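Local coordinates for protein phenolpthiocerol synthesis type-I polyketide synthase ppsA (PDB 7AKC) that probably takes part in building the lipid core of phthiocerols and phenolphthiocerols, here through its acyltransferase domain, the part that loads extender units, at residues 173-178 and 265-270; 242-247 and 271-276. All coordinates share one frame; numbering follows the deposited sequence.

Contact 1 of 2, residues 173-178 and 265-270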
loop_
_atom_site.group_PDB
_atom_site.type_symbol
_atom_site.label_atom_id
_atom_site.label_comp_id
_atom_site.label_asym_id
_atom_site.label_seq_id
_atom_site.Cartn_x
_atom_site.Cartn_y
_atom_site.Cartn_z
ATOM N N GLY A 173 -4.619 9.748 2.383
ATOM C CA GLY A 173 -3.492 8.826 2.324
ATOM C C GLY A 173 -3.750 7.592 1.472
ATOM O O GLY A 173 -2.832 7.136 0.778
ATOM N N ILE A 174 -4.930 6.957 1.615
ATOM C CA ILE A 174 -5.208 5.711 0.850
ATOM C C ILE A 174 -6.638 5.668 0.378
ATOM O O ILE A 174 -7.567 5.958 1.142
ATOM C CB ILE A 174 -4.930 4.426 1.694
ATOM C CG1 ILE A 174 -3.545 4.450 2.368
ATOM C CG2 ILE A 174 -5.132 3.098 0.874
ATOM C CD1 ILE A 174 -3.299 3.202 3.347
ATOM N N TYR A 175 -6.809 5.336 -0.949
ATOM C CA TYR A 175 -8.142 5.135 -1.500
ATOM C C TYR A 175 -8.425 3.641 -1.290
ATOM O O TYR A 175 -7.943 2.814 -2.082
ATOM C CB TYR A 175 -8.220 5.481 -3.005
ATOM C CG TYR A 175 -7.965 6.926 -3.342
ATOM C CD1 TYR A 175 -6.676 7.387 -3.588
ATOM C CD2 TYR A 175 -9.022 7.819 -3.509
ATOM C CE1 TYR A 175 -6.445 8.703 -3.979
ATOM C CE2 TYR A 175 -8.801 9.134 -3.902
ATOM C CZ TYR A 175 -7.516 9.567 -4.154
ATOM O OH TYR A 175 -7.306 10.868 -4.494
ATOM N N ASN A 176 -9.061 3.274 -0.184
ATOM C CA ASN A 176 -9.326 1.857 0.107
ATOM C C ASN A 176 -10.334 1.240 -0.812
ATOM O O ASN A 176 -10.099 0.215 -1.424
ATOM C CB ASN A 176 -9.759 1.661 1.570
ATOM C CG ASN A 176 -8.660 1.148 2.421
ATOM O OD1 ASN A 176 -7.490 1.326 2.122
ATOM N ND2 ASN A 176 -9.003 0.525 3.534
ATOM N N SER A 177 -11.506 1.872 -0.865
ATOM C CA SER A 177 -12.632 1.404 -1.634
ATOM C C SER A 177 -13.596 2.611 -1.721
ATOM O O SER A 177 -13.315 3.690 -1.167
ATOM C CB SER A 177 -13.253 0.190 -0.933
ATOM O OG SER A 177 -13.882 0.585 0.284
ATOM N N PRO A 178 -14.667 2.505 -2.493
ATOM C CA PRO A 178 -15.527 3.677 -2.710
ATOM C C PRO A 178 -16.037 4.371 -1.464
ATOM O O PRO A 178 -16.127 5.580 -1.471
ATOM C CB PRO A 178 -16.678 3.121 -3.559
ATOM C CG PRO A 178 -16.001 1.994 -4.330
ATOM C CD PRO A 178 -15.089 1.355 -3.321
ATOM N N ARG A 265 5.221 9.538 -0.569
ATOM C CA ARG A 265 4.473 10.799 -0.301
ATOM C C ARG A 265 3.077 10.738 -0.918
ATOM O O ARG A 265 2.128 11.159 -0.257
ATOM C CB ARG A 265 5.230 11.990 -0.895
ATOM C CG ARG A 265 4.462 13.299 -0.940
ATOM C CD ARG A 265 4.016 13.733 0.436
ATOM N NE ARG A 265 3.225 14.947 0.368
ATOM C CZ ARG A 265 1.907 14.985 0.258
ATOM N NH1 ARG A 265 1.205 13.868 0.212
ATOM N NH2 ARG A 265 1.294 16.150 0.202
ATOM N N ASN A 266 2.968 10.242 -2.155
ATOM C CA ASN A 266 1.680 10.269 -2.832
ATOM C C ASN A 266 0.634 9.444 -2.111
ATOM O O ASN A 266 0.973 8.458 -1.448
ATOM C CB ASN A 266 1.831 9.682 -4.245
ATOM C CG ASN A 266 2.306 10.663 -5.278
ATOM O OD1 ASN A 266 2.736 11.779 -4.973
ATOM N ND2 ASN A 266 2.298 10.230 -6.532
ATOM N N PRO A 267 -0.654 9.765 -2.313
ATOM C CA PRO A 267 -1.703 8.850 -1.847
ATOM C C PRO A 267 -1.524 7.456 -2.491
ATOM O O PRO A 267 -0.839 7.281 -3.520
ATOM C CB PRO A 267 -3.012 9.463 -2.391
ATOM C CG PRO A 267 -2.678 10.735 -2.958
ATOM C CD PRO A 267 -1.190 10.883 -3.098
ATOM N N VAL A 268 -2.106 6.458 -1.857
ATOM C CA VAL A 268 -2.036 5.056 -2.342
ATOM C C VAL A 268 -3.319 4.797 -3.144
ATOM O O VAL A 268 -4.422 4.787 -2.556
ATOM C CB VAL A 268 -1.983 4.095 -1.152
ATOM C CG1 VAL A 268 -2.011 2.642 -1.653
ATOM C CG2 VAL A 268 -0.761 4.369 -0.263
ATOM N N HIS A 269 -3.189 4.647 -4.467
ATOM C CA HIS A 269 -4.335 4.491 -5.378
ATOM C C HIS A 269 -4.766 3.033 -5.444
ATOM O O HIS A 269 -4.697 2.395 -6.489
ATOM C CB HIS A 269 -3.981 5.106 -6.777
ATOM C CG HIS A 269 -3.635 6.566 -6.697
ATOM N ND1 HIS A 269 -2.353 7.007 -6.378
ATOM C CD2 HIS A 269 -4.462 7.646 -6.759
ATOM C CE1 HIS A 269 -2.428 8.336 -6.318
ATOM N NE2 HIS A 269 -3.668 8.767 -6.578
ATOM N N PHE A 270 -5.103 2.460 -4.281
ATOM C CA PHE A 270 -5.398 1.030 -4.167
ATOM C C PHE A 270 -6.676 0.650 -4.844
ATOM O O PHE A 270 -6.692 -0.262 -5.689
ATOM C CB PHE A 270 -5.419 0.639 -2.678
ATOM C CG PHE A 270 -5.576 -0.848 -2.471
ATOM C CD1 PHE A 270 -4.583 -1.734 -2.878
ATOM C CD2 PHE A 270 -6.714 -1.362 -1.879
ATOM C CE1 PHE A 270 -4.722 -3.099 -2.691
ATOM C CE2 PHE A 270 -6.890 -2.738 -1.756
ATOM C CZ PHE A 270 -5.885 -3.607 -2.150
HETATM O O HOH W 1 -4.652 11.272 -6.406
#
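Tyr-175 pushes the CE1 corner of its ring into a shallow hollow of the facing chain, bounded by Pro-267 CB, 3.9 Å from CE1, and by the imidazole of His-269, whose CD2 is 3.6 Å from CE1. The tyrosine and histidine rings lie side by side and nearly parallel, their planes 25° apart, but are slid so far that they barely overlap. With CG anti to the carbonyl carbon (chi1 -64°), Tyr-175 also brings a ring edge up to Val-268 O. A water joins the polar ends, 2.7 Å from His-269 NE2 and at a longer 3.3 Å from Tyr-175 OH, while His-269 ND1 bonds Thr-244 O.

Two backbone bonds fix this fit. Val-268 N gives its hydrogen to Gly-173 O, and Val-268 O receives a nearly straight one from Tyr-175 N at 2.9 Å. Ile-174, between these two partners, lies alongside Val-268 and points the same way, its CG1 3.8 Å from Val-268 CG2; two beta-branched side chains make a compact apolar ridge. Further on, Phe-270 CB fits against Tyr-175 O at 3.4 Å, and its ring turns an edge to Asn-176 O and pairs edge-to-face with His-111.

The pattern is a single parallel beta bridge, centred on Ile-174 and Val-268, added to the outer side of an antiparallel sheet at a classic bulge, where Gly-173 and Ile-174 both face Val-182. Val-268 touches Ser-112, within a sequence that fits the GxSxG nucleophile elbow, consistent with a place beside the acyltransferase active site.

Contact 2 of 2, residues 242-247 and 271-276. With NA (sodium ion), chain C.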
loop_
_atom_site.group_PDB
_atom_site.type_symbol
_atom_site.label_atom_id
_atom_site.label_comp_id
_atom_site.label_asym_id
_atom_site.label_seq_id
_atom_site.Cartn_x
_atom_site.Cartn_y
_atom_site.Cartn_z
ATOM N N ILE A 242 0.559 -3.342 -11.490
ATOM C CA ILE A 242 -0.172 -2.094 -11.482
ATOM C C ILE A 242 0.320 -1.336 -10.267
ATOM O O ILE A 242 0.215 -1.825 -9.126
ATOM C CB ILE A 242 -1.703 -2.221 -11.475
ATOM C CG1 ILE A 242 -2.170 -3.136 -12.634
ATOM C CG2 ILE A 242 -2.340 -0.823 -11.525
ATOM C CD1 ILE A 242 -3.624 -3.354 -12.669
ATOM N N SER A 243 0.958 -0.187 -10.497
ATOM C CA SER A 243 1.420 0.640 -9.374
ATOM C C SER A 243 0.235 1.343 -8.720
ATOM O O SER A 243 -0.710 1.736 -9.391
ATOM C CB SER A 243 2.380 1.702 -9.895
ATOM O OG SER A 243 2.852 2.546 -8.859
ATOM N N THR A 244 0.316 1.552 -7.418
ATOM C CA THR A 244 -0.668 2.336 -6.686
ATOM C C THR A 244 -0.117 3.759 -6.416
ATOM O O THR A 244 -0.764 4.565 -5.712
ATOM C CB THR A 244 -1.007 1.630 -5.360
ATOM O OG1 THR A 244 0.189 1.428 -4.561
ATOM C CG2 THR A 244 -1.784 0.294 -5.582
ATOM N N THR A 245 1.037 4.100 -6.968
ATOM C CA THR A 245 1.674 5.378 -6.748
ATOM C C THR A 245 1.031 6.576 -7.442
ATOM O O THR A 245 0.966 7.682 -6.842
ATOM C CB THR A 245 3.154 5.271 -7.127
ATOM O OG1 THR A 245 3.773 4.335 -6.224
ATOM C CG2 THR A 245 3.882 6.624 -7.059
ATOM N N TYR A 246 0.591 6.359 -8.680
ATOM C CA TYR A 246 0.080 7.466 -9.516
ATOM C C TYR A 246 -1.424 7.381 -9.778
ATOM O O TYR A 246 -1.967 6.289 -9.918
ATOM C CB TYR A 246 0.826 7.476 -10.852
ATOM C CG TYR A 246 2.324 7.401 -10.734
ATOM C CD1 TYR A 246 3.071 8.544 -10.514
ATOM C CD2 TYR A 246 2.992 6.196 -10.844
ATOM C CE1 TYR A 246 4.447 8.492 -10.402
ATOM C CE2 TYR A 246 4.367 6.127 -10.729
ATOM C CZ TYR A 246 5.098 7.279 -10.508
ATOM O OH TYR A 246 6.453 7.229 -10.395
ATOM N N ALA A 247 -2.054 8.550 -9.866
ATOM C CA ALA A 247 -3.480 8.597 -10.203
ATOM C C ALA A 247 -3.693 8.080 -11.631
ATOM O O ALA A 247 -4.740 7.521 -11.919
ATOM C CB ALA A 247 -4.016 10.034 -10.098
ATOM N N GLN A 271 -7.799 1.365 -4.515
ATOM C CA GLN A 271 -9.056 1.076 -5.204
ATOM C C GLN A 271 -8.910 1.113 -6.761
ATOM O O GLN A 271 -9.394 0.240 -7.472
ATOM C CB GLN A 271 -10.067 2.131 -4.758
ATOM C CG GLN A 271 -11.368 2.037 -5.556
ATOM C CD GLN A 271 -12.299 3.164 -5.227
ATOM O OE1 GLN A 271 -12.309 3.698 -4.124
ATOM N NE2 GLN A 271 -13.101 3.551 -6.216
ATOM N N GLN A 272 -8.214 2.123 -7.257
ATOM C CA GLN A 272 -8.037 2.317 -8.691
ATOM C C GLN A 272 -7.246 1.178 -9.297
ATOM O O GLN A 272 -7.600 0.728 -10.384
ATOM C CB GLN A 272 -7.328 3.666 -8.977
ATOM C CG GLN A 272 -8.094 4.933 -8.508
ATOM C CD GLN A 272 -7.839 5.316 -7.057
ATOM O OE1 GLN A 272 -7.288 4.570 -6.255
ATOM N NE2 GLN A 272 -8.211 6.534 -6.715
ATOM N N ALA A 273 -6.175 0.697 -8.613
ATOM C CA ALA A 273 -5.401 -0.425 -9.150
ATOM C C ALA A 273 -6.224 -1.725 -9.142
ATOM O O ALA A 273 -6.240 -2.453 -10.126
ATOM C CB ALA A 273 -4.107 -0.611 -8.344
ATOM N N ILE A 274 -6.937 -2.017 -8.040
ATOM C CA ILE A 274 -7.779 -3.220 -7.967
ATOM C C ILE A 274 -8.873 -3.172 -9.071
ATOM O O ILE A 274 -9.102 -4.162 -9.757
ATOM C CB ILE A 274 -8.444 -3.279 -6.556
ATOM C CG1 ILE A 274 -7.399 -3.553 -5.442
ATOM C CG2 ILE A 274 -9.579 -4.335 -6.499
ATOM C CD1 ILE A 274 -6.639 -4.967 -5.590
ATOM N N ALA A 275 -9.555 -2.040 -9.215
ATOM C CA ALA A 275 -10.605 -1.877 -10.223
ATOM C C ALA A 275 -10.061 -2.119 -11.625
ATOM O O ALA A 275 -10.728 -2.732 -12.464
ATOM C CB ALA A 275 -11.195 -0.476 -10.140
ATOM N N SER A 276 -8.833 -1.645 -11.885
ATOM C CA SER A 276 -8.232 -1.834 -13.227
ATOM C C SER A 276 -7.961 -3.316 -13.444
ATOM O O SER A 276 -8.226 -3.861 -14.520
ATOM C CB SER A 276 -6.926 -1.061 -13.327
ATOM O OG SER A 276 -6.293 -1.288 -14.577
HETATM NA NA NA C . -7.828 -5.332 -16.203
HETATM O O HOH W 2 -5.441 -5.055 -15.670
#
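Ile-242 and Thr-244 meet Ala-273 mainly through methyl groups, with no flat group between them; the nearby Tyr-246 ring stands apart from the helix. One face of that ring is occupied by Thr-245 CG2, 3.6 Å above its centre; Thr-262 and Pro-253 also touch the side chain, and its hydroxyl bonds His-259 ND1.

At the contact itself, the Ala-273 methyl is a small knob between two others: Ile-242 CG2 approaches it to 3.6 Å and Thr-244 CG2 to 3.7 Å. Alanine suits the place because its single carbon lets the end of strand 240-242 and the loop that follows come close to the helix backbone. The other branch of Ile-242 reaches along the helix, setting CD1 3.8 Å from Ala-273 O and near Ser-276 OG. Thr-244 divides its two branches: chi1 of 57° puts OG1 between the backbone N and the carbonyl carbon, where it bonds Gly-110 O, and leaves CG2 for the alanine. A threonine thus serves an apolar and a polar neighbour at once.

Ser-243 turns away from the helix and shapes the bend. Its OG accepts the hydrogen of Thr-245 N at 3.0 Å, an ST turn, and also bonds Glu-115 OE1. At the far end, Ser-276 O binds a sodium ion at 2.3 Å, beside a water and the carbonyl oxygens of Ser-279, Ala-281 and Gly-283; the partial negative charge expected at a helix C-terminal end would favour a cation there.

Helix 270-278 packs against both a strand and a helix: Ala-273 and Ile-274 rest on Ile-109 of strand 107-110, and Ile-274 also packs on helix 298-308. Ile-242, at the end of strand 240-242 on one edge of the parallel sheet, touches Leu-107 of the neighbouring strand 107-110.

Overall arrangement
Along the chain the segments come in the order 173-178, 242-247, 265-270 and 271-276, so the two contacts cross rather than nest. Contact 1 closes a long loop of 86 intervening residues, returning to edge strand 171-177 of the antiparallel sheet. Contact 2 closes a shorter one of 23 residues, which includes helix 257-265, against the end of edge strand 240-242 of the parallel sheet. Their later segments are continuous, and their centres lie 9 Å apart. Probable backbone hydrogen bonds stitch them together: His-269 N to Thr-244 O at 2.7 Å and Gln-271 N to Tyr-175 O at 2.8 Å. The turn into helix 270-278 thus ties the antiparallel sheet's edge strand to the loop leaving the parallel sheet.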